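Side-chain contacts in hypothetical protein MG376 homolog (PDB 2HQL), which probably binds single-stranded DNA through its OB fold, although its biological role is uncharacterised: residues A[79-82]-A[83-86]; A[56-59]-A[60-63]. All blocks are in the same frame, centred on the assembly; numbering follows the deposited sequence.

Contact 2 comes first along the chain, inside helix 54-64; contact 1 follows, at the end of strand 69-81 and in the turn leading to strand 86-96. Their centres lie 28 Å apart and their nearest atoms about 15 Å, so the two do not touch. Both belong to one OB fold, whose five strands run in the order 1-2-3-5-4, with the helix inserted between the third and fourth. Strand 86-96 links the two places: it leaves the turn of contact 1 at the surface, and further on I93 and I96 pack against the helix of contact 2. One contact lies in an outlying hairpin turn that meets the second subunit, the other in a helix seated on the strands.

Contact 1 (A[79-82]-A[83-86]); sequences YLER and KSEI
With CG of L80 swung opposite its backbone N (chi1 177°), the leucine reaches E85 across the turn, while E81, its CG likewise opposite the backbone N (chi1 -177°), lays that carbon beside S84. The L80 and E85 side chains cross at a slant, and each methyl meets its own carboxylate oxygen. CD1 of L80 is 3.7 Å from OE1 of E85. CD2 of L80 is 3.8 Å from OE2 of E85. This is van der Waals contact between methyls and a carboxylate, in a part of the surface where no touching residue is buried. E85 bends at its second torsion, which folds the carboxylate back over the turn; OE2 of E85 stands 3.7 Å from the carbonyl O of R82. Both are oxygens, so the approach is mere proximity. Beside them, OG of S84 sits close to the aliphatic part of E81, 3.1 Å from its CG. The backbone beneath is less regular: N of E81 donates to O of I86 at 2.8 Å, though the position of that carbonyl is less certain, and the return bond from N of I86 to O of E81 is weak at 3.4 Å. E85 has a positive phi of 56°, a left-handed helical conformation that helps to reverse the chain. Just beyond the turn, L80 packs on W87 and E81 on K88. S84 and I86 pack on I86 of the second subunit, placing the turn at the dimer contact. Residues 79-86 thus form a β-hairpin turn, with loose pairing at its neck, from strand 69-81 to strand 86-96, the connection between the fourth and fifth strands of an OB fold.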
loop_
_atom_site.group_PDB
_atom_site.type_symbol
_atom_site.label_atom_id
_atom_site.label_comp_id
_atom_site.label_asym_id
_atom_site.label_seq_id
_atom_site.Cartn_x
_atom_site.Cartn_y
_atom_site.Cartn_z
ATOM N N TYR A 79 -5.248 -9.394 2.421
ATOM C CA TYR A 79 -5.940 -10.658 2.656
ATOM C C TYR A 79 -4.938 -11.509 3.423
ATOM O O TYR A 79 -3.743 -11.219 3.411
ATOM C CB TYR A 79 -6.381 -11.351 1.351
ATOM C CG TYR A 79 -5.273 -11.901 0.480
ATOM C CD1 TYR A 79 -4.642 -11.103 -0.467
ATOM C CD2 TYR A 79 -4.877 -13.239 0.581
ATOM C CE1 TYR A 79 -3.649 -11.623 -1.294
ATOM C CE2 TYR A 79 -3.884 -13.767 -0.245
ATOM C CZ TYR A 79 -3.278 -12.954 -1.178
ATOM O OH TYR A 79 -2.302 -13.464 -2.009
ATOM N N LEU A 80 -5.414 -12.540 4.104
ATOM C CA LEU A 80 -4.516 -13.386 4.872
ATOM C C LEU A 80 -3.893 -14.574 4.148
ATOM O O LEU A 80 -4.557 -15.325 3.436
ATOM C CB LEU A 80 -5.225 -13.911 6.114
ATOM C CG LEU A 80 -4.419 -14.875 6.985
ATOM C CD1 LEU A 80 -3.323 -14.112 7.724
ATOM C CD2 LEU A 80 -5.364 -15.565 7.961
ATOM N N GLU A 81 -2.591 -14.725 4.353
ATOM C CA GLU A 81 -1.832 -15.837 3.815
ATOM C C GLU A 81 -1.852 -16.772 5.036
ATOM O O GLU A 81 -0.950 -16.740 5.872
ATOM C CB GLU A 81 -0.406 -15.380 3.507
ATOM C CG GLU A 81 0.458 -16.439 2.867
ATOM C CD GLU A 81 0.169 -16.593 1.386
ATOM O OE1 GLU A 81 -0.940 -16.201 0.954
ATOM O OE2 GLU A 81 1.043 -17.109 0.652
ATOM N N ARG A 82 -2.904 -17.573 5.148
ATOM C CA ARG A 82 -3.080 -18.475 6.289
ATOM C C ARG A 82 -1.875 -19.304 6.701
ATOM O O ARG A 82 -1.817 -19.783 7.833
ATOM C CB ARG A 82 -4.251 -19.425 6.048
ATOM C CG ARG A 82 -5.556 -18.756 5.668
ATOM C CD ARG A 82 -6.656 -19.787 5.748
ATOM N NE ARG A 82 -7.843 -19.446 4.975
ATOM C CZ ARG A 82 -8.911 -20.235 4.900
ATOM N NH1 ARG A 82 -8.922 -21.391 5.555
ATOM N NH2 ARG A 82 -9.954 -19.876 4.167
ATOM N N LYS A 83 -0.932 -19.506 5.788
ATOM C CA LYS A 83 0.264 -20.279 6.118
ATOM C C LYS A 83 1.206 -19.379 6.904
ATOM O O LYS A 83 1.146 -19.314 8.131
ATOM C CB LYS A 83 0.965 -20.778 4.848
ATOM C CG LYS A 83 0.103 -21.664 3.967
ATOM C CD LYS A 83 -0.387 -22.898 4.717
ATOM C CE LYS A 83 -1.243 -23.795 3.824
ATOM N NZ LYS A 83 -2.426 -23.084 3.270
ATOM N N SER A 84 2.065 -18.669 6.182
ATOM C CA SER A 84 3.017 -17.757 6.791
ATOM C C SER A 84 2.307 -16.763 7.701
ATOM O O SER A 84 2.953 -15.964 8.371
ATOM C CB SER A 84 3.781 -17.005 5.703
ATOM O OG SER A 84 2.888 -16.321 4.847
ATOM N N GLU A 85 0.978 -16.818 7.733
ATOM C CA GLU A 85 0.206 -15.905 8.563
ATOM C C GLU A 85 0.542 -14.449 8.244
ATOM O O GLU A 85 0.411 -13.565 9.098
ATOM C CB GLU A 85 0.464 -16.179 10.047
ATOM C CG GLU A 85 -0.545 -17.112 10.704
ATOM C CD GLU A 85 -1.969 -16.559 10.678
ATOM O OE1 GLU A 85 -2.157 -15.371 11.028
ATOM O OE2 GLU A 85 -2.905 -17.318 10.319
ATOM N N ILE A 86 0.994 -14.209 7.016
ATOM C CA ILE A 86 1.318 -12.861 6.574
ATOM C C ILE A 86 0.092 -12.293 5.863
ATOM O O ILE A 86 -0.559 -12.995 5.082
ATOM C CB ILE A 86 2.521 -12.852 5.581
ATOM C CG1 ILE A 86 3.793 -13.317 6.294
ATOM C CG2 ILE A 86 2.744 -11.447 5.033
ATOM C CD1 ILE A 86 5.023 -13.344 5.403
#

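Contact 2 (A[56-59]-A[60-63]); sequences LAYE and LEKH
E61 lies alongside Y58 on helix 54-64, the α-helix that an OB fold carries between its third and fourth strands. The E61 chain can be followed outward from the backbone. Its CB rests 3.7 Å from the carbonyl O of A57, one turn earlier. With CG opposite the backbone N (chi1 170°) and the chain extended beyond it, CG and CD carry the carboxylate outward beside the Y58 side chain, the two side chains pointing the same way. At the tip, OE1 of E61 comes 3.9 Å from CD1 of Y58, the carboxylate plane turned 51° from the ring. OE1 also accepts a hydrogen bond of 2.8 Å from a water O. The same water donates to the carbonyl O of Y58 at 3.1 Å and sits in the ring plane at the edge of Y58, so it bridges backbone and carboxylate. The other oxygen, OE2, is hydrogen-bonded to NE1 of W22, whose ring also meets that of Y58; a bond on each oxygen, from W22 and from the water, helps to hold the rotation of the carboxylate. The carbonyl O of Y58 is gripped a second time by N of K62, at 3.2 Å, from above the carbonyl plane. K62 runs its methylenes past this oxygen, its CG 3.0 Å from O of Y58. On the inner side of the helix, L60 is buried against F29, V31, I70 and I93, with A57 on F29 and W22, which seats the helix on the strands. H63 packs on I17, I70 and I96, and its ring meets that of Y67. Its backbone is firmly tied to the preceding turn: N of H63 donates almost straight (173°) to O of E59 at 2.7 Å, approaching that carbonyl almost end-on.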
loop_
_atom_site.group_PDB
_atom_site.type_symbol
_atom_site.label_atom_id
_atom_site.label_comp_id
_atom_site.label_asym_id
_atom_site.label_seq_id
_atom_site.Cartn_x
_atom_site.Cartn_y
_atom_site.Cartn_z
ATOM N N LEU A 56 -14.607 -1.238 -14.892
ATOM C CA LEU A 56 -13.180 -0.959 -14.747
ATOM C C LEU A 56 -12.256 -2.178 -14.866
ATOM O O LEU A 56 -11.061 -2.022 -15.105
ATOM C CB LEU A 56 -12.942 -0.224 -13.424
ATOM C CG LEU A 56 -11.576 0.414 -13.132
ATOM C CD1 LEU A 56 -11.119 1.257 -14.303
ATOM C CD2 LEU A 56 -11.686 1.266 -11.872
ATOM N N ALA A 57 -12.800 -3.384 -14.707
ATOM C CA ALA A 57 -11.994 -4.598 -14.847
ATOM C C ALA A 57 -11.708 -4.772 -16.332
ATOM O O ALA A 57 -10.617 -5.166 -16.737
ATOM C CB ALA A 57 -12.750 -5.812 -14.319
ATOM N N TYR A 58 -12.711 -4.454 -17.136
ATOM C CA TYR A 58 -12.617 -4.547 -18.581
ATOM C C TYR A 58 -11.789 -3.420 -19.185
ATOM O O TYR A 58 -11.213 -3.577 -20.266
ATOM C CB TYR A 58 -14.017 -4.569 -19.165
ATOM C CG TYR A 58 -14.674 -5.903 -18.972
ATOM C CD1 TYR A 58 -14.315 -6.992 -19.770
ATOM C CD2 TYR A 58 -15.636 -6.094 -17.984
ATOM C CE1 TYR A 58 -14.901 -8.238 -19.594
ATOM C CE2 TYR A 58 -16.227 -7.339 -17.794
ATOM C CZ TYR A 58 -15.857 -8.408 -18.605
ATOM O OH TYR A 58 -16.449 -9.645 -18.443
ATOM N N GLU A 59 -11.744 -2.284 -18.488
ATOM C CA GLU A 59 -10.930 -1.150 -18.913
ATOM C C GLU A 59 -9.480 -1.557 -18.655
ATOM O O GLU A 59 -8.588 -1.326 -19.473
ATOM C CB GLU A 59 -11.228 0.082 -18.065
ATOM C CG GLU A 59 -12.610 0.667 -18.218
ATOM C CD GLU A 59 -12.842 1.824 -17.263
ATOM O OE1 GLU A 59 -12.010 2.765 -17.260
ATOM O OE2 GLU A 59 -13.850 1.795 -16.513
ATOM N N LEU A 60 -9.267 -2.171 -17.495
ATOM C CA LEU A 60 -7.947 -2.621 -17.081
ATOM C C LEU A 60 -7.363 -3.615 -18.087
ATOM O O LEU A 60 -6.226 -3.458 -18.550
ATOM C CB LEU A 60 -8.037 -3.244 -15.676
ATOM C CG LEU A 60 -6.747 -3.621 -14.931
ATOM C CD1 LEU A 60 -5.742 -2.468 -15.014
ATOM C CD2 LEU A 60 -7.078 -3.959 -13.469
ATOM N N GLU A 61 -8.147 -4.632 -18.433
ATOM C CA GLU A 61 -7.709 -5.645 -19.389
ATOM C C GLU A 61 -7.387 -5.023 -20.750
ATOM O O GLU A 61 -6.477 -5.472 -21.444
ATOM C CB GLU A 61 -8.786 -6.717 -19.530
ATOM C CG GLU A 61 -8.540 -7.682 -20.660
ATOM C CD GLU A 61 -9.613 -8.734 -20.758
ATOM O OE1 GLU A 61 -10.809 -8.371 -20.790
ATOM O OE2 GLU A 61 -9.255 -9.926 -20.802
ATOM N N LYS A 62 -8.135 -3.987 -21.124
ATOM C CA LYS A 62 -7.906 -3.298 -22.386
ATOM C C LYS A 62 -6.646 -2.431 -22.294
ATOM O O LYS A 62 -5.775 -2.495 -23.164
ATOM C CB LYS A 62 -9.128 -2.449 -22.745
ATOM C CG LYS A 62 -10.335 -3.301 -23.119
ATOM C CD LYS A 62 -11.581 -2.475 -23.429
ATOM C CE LYS A 62 -12.673 -3.368 -24.003
ATOM N NZ LYS A 62 -13.970 -2.668 -24.138
ATOM N N HIS A 63 -6.552 -1.623 -21.241
ATOM C CA HIS A 63 -5.381 -0.778 -21.031
ATOM C C HIS A 63 -4.183 -1.707 -20.977
ATOM O O HIS A 63 -3.063 -1.319 -21.289
ATOM C CB HIS A 63 -5.499 -0.021 -19.708
ATOM C CG HIS A 63 -4.285 0.785 -19.354
ATOM N ND1 HIS A 63 -3.027 0.241 -19.286
ATOM C CD2 HIS A 63 -4.151 2.098 -19.042
ATOM C CE1 HIS A 63 -2.160 1.183 -18.946
ATOM N NE2 HIS A 63 -2.817 2.315 -18.793
HETATM O O HOH W 1 -11.410 -6.035 -22.112
#